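Local atomic coordinates of multidrug resistance protein (Vibrio cholerae, PDB entry 1YC9), a protein that belongs to the outer membrane factor family of efflux channels and could be involved in resistance to puromycin, acriflavine and tetraphenylarsonium. Residues 276-279 and 280-284. The protein carries 1 engineered substitution. Numbering follows the deposited sequence. Where two conformers were deposited one is given.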
loop_
_atom_site.group_PDB
_atom_site.type_symbol
_atom_site.label_atom_id
_atom_site.label_comp_id
_atom_site.label_asym_id
_atom_site.label_seq_id
_atom_site.Cartn_x
_atom_site.Cartn_y
_atom_site.Cartn_z
ATOM N N VAL A 276 12.185 -22.912 -10.831
ATOM C CA VAL A 276 13.412 -22.890 -11.600
ATOM C C VAL A 276 13.585 -24.277 -12.185
ATOM O O VAL A 276 13.943 -24.433 -13.361
ATOM C CB VAL A 276 14.656 -22.439 -10.765
ATOM C CG1 VAL A 276 15.937 -22.664 -11.515
ATOM C CG2 VAL A 276 14.526 -21.013 -10.346
ATOM N N GLY A 277 13.346 -25.317 -11.360
ATOM C CA GLY A 277 13.409 -26.652 -11.878
ATOM C C GLY A 277 12.446 -26.934 -13.021
ATOM O O GLY A 277 12.816 -27.621 -13.956
ATOM N N ILE A 278 11.217 -26.475 -12.908
ATOM C CA ILE A 278 10.237 -26.628 -13.948
ATOM C C ILE A 278 10.797 -26.023 -15.232
ATOM O O ILE A 278 10.662 -26.610 -16.314
ATOM C CB ILE A 278 8.938 -25.928 -13.584
ATOM C CG1 ILE A 278 8.202 -26.676 -12.409
ATOM C CG2 ILE A 278 7.994 -25.836 -14.761
ATOM C CD1 ILE A 278 7.093 -25.869 -11.816
ATOM N N ALA A 279 11.332 -24.807 -15.123
ATOM C CA ALA A 279 11.800 -24.085 -16.321
ATOM C C ALA A 279 12.960 -24.828 -16.985
ATOM O O ALA A 279 13.072 -24.910 -18.223
ATOM C CB ALA A 279 12.229 -22.650 -15.989
ATOM N N GLN A 280 13.832 -25.370 -16.164
ATOM C CA GLN A 280 14.888 -26.225 -16.676
ATOM C C GLN A 280 14.351 -27.477 -17.389
ATOM O O GLN A 280 14.844 -27.841 -18.454
ATOM C CB GLN A 280 15.849 -26.648 -15.550
ATOM C CG GLN A 280 16.771 -25.524 -15.042
ATOM C CD GLN A 280 17.536 -25.902 -13.741
ATOM O OE1 GLN A 280 17.214 -26.900 -13.085
ATOM N NE2 GLN A 280 18.477 -25.056 -13.348
ATOM N N ALA A 281 13.319 -28.116 -16.801
ATOM C CA ALA A 281 12.785 -29.340 -17.333
ATOM C C ALA A 281 12.032 -29.152 -18.641
ATOM O O ALA A 281 11.874 -30.094 -19.399
ATOM C CB ALA A 281 11.881 -29.996 -16.302
ATOM N N GLN A 282 11.615 -27.928 -18.916
ATOM C CA GLN A 282 10.949 -27.604 -20.169
ATOM C C GLN A 282 11.843 -27.736 -21.398
ATOM O O GLN A 282 11.356 -27.843 -22.505
ATOM C CB GLN A 282 10.321 -26.199 -20.098
ATOM C CG GLN A 282 9.057 -26.177 -19.267
ATOM C CD GLN A 282 8.477 -24.789 -19.105
ATOM O OE1 GLN A 282 9.178 -23.754 -19.308
ATOM N NE2 GLN A 282 7.210 -24.742 -18.750
ATOM N N PHE A 283 13.153 -27.743 -21.195
ATOM C CA PHE A 283 14.076 -28.022 -22.275
ATOM C C PHE A 283 14.150 -29.499 -22.686
ATOM O O PHE A 283 14.604 -29.815 -23.789
ATOM C CB PHE A 283 15.464 -27.528 -21.903
ATOM C CG PHE A 283 15.614 -26.005 -21.909
ATOM C CD1 PHE A 283 15.366 -25.275 -20.776
ATOM C CD2 PHE A 283 16.029 -25.327 -23.075
ATOM C CE1 PHE A 283 15.511 -23.896 -20.756
ATOM C CE2 PHE A 283 16.195 -23.968 -23.062
ATOM C CZ PHE A 283 15.950 -23.246 -21.896
ATOM N N TYR A 284 13.653 -30.387 -21.824
ATOM C CA TYR A 284 13.730 -31.811 -22.009
ATOM C C TYR A 284 12.471 -32.373 -22.673
ATOM O O TYR A 284 11.453 -31.680 -22.732
ATOM C CB TYR A 284 13.970 -32.490 -20.652
ATOM C CG TYR A 284 15.361 -32.213 -20.150
ATOM C CD1 TYR A 284 15.681 -30.992 -19.596
ATOM C CD2 TYR A 284 16.374 -33.208 -20.233
ATOM C CE1 TYR A 284 16.962 -30.724 -19.137
ATOM C CE2 TYR A 284 17.667 -32.945 -19.786
ATOM C CZ TYR A 284 17.944 -31.700 -19.222
ATOM O OH TYR A 284 19.207 -31.371 -18.762
#
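Val276 and Gln280 sit one turn apart at the C-terminal end of helix 260-281, where the long alpha-helical barrel of this outer membrane factor gives way to the membrane beta-barrel strand 286-298. Two regular i+4 backbone bonds keep the helix going: Gln280 N reaches Val276 O at 3.0 Å, nearly straight at 165°, and Ala281 N reaches Gly277 O at 2.9 Å. After that the pattern frays. Gln282 N is shared between two acceptors, with a weak bond to Ile278 O at 3.1 Å and another weak one to Ala279 O at 3.4 Å, and neither is well aligned. From there the backbone runs into a type I beta turn from Ala281 to Tyr284, closed by Tyr284 N on Ala281 O, and the chain leaves the helix towards the strand.

Side chains meet mainly backbone oxygens. With Gln280 CG beside the backbone N (chi1 -72°), CG sits 3.5 Å from Val276 O, and the extended remainder carries NE2 to 3.9 Å from Val276 CG1, the two side chains crossing obliquely. Gln280 OE1 lies 4.0 Å from Gly277 CA. Ala281 CB rests against the carbonyl oxygens of Gly277 and Ile278.

Neighbouring helices of the same chain cover two flanks. Val276, Ala279, Gln280 and Phe283 touch helix 326-391, while Ile278 and Ala281 lean on helix 117-183. In the turn, the Tyr284 ring meets that of Trp115.

Phe283 reaches back to Ala279, with ring atom CD1 3.5 Å from Ala279 O, the same oxygen that takes the weak bond from Gln282 N; this oxygen lies oblique to the ring.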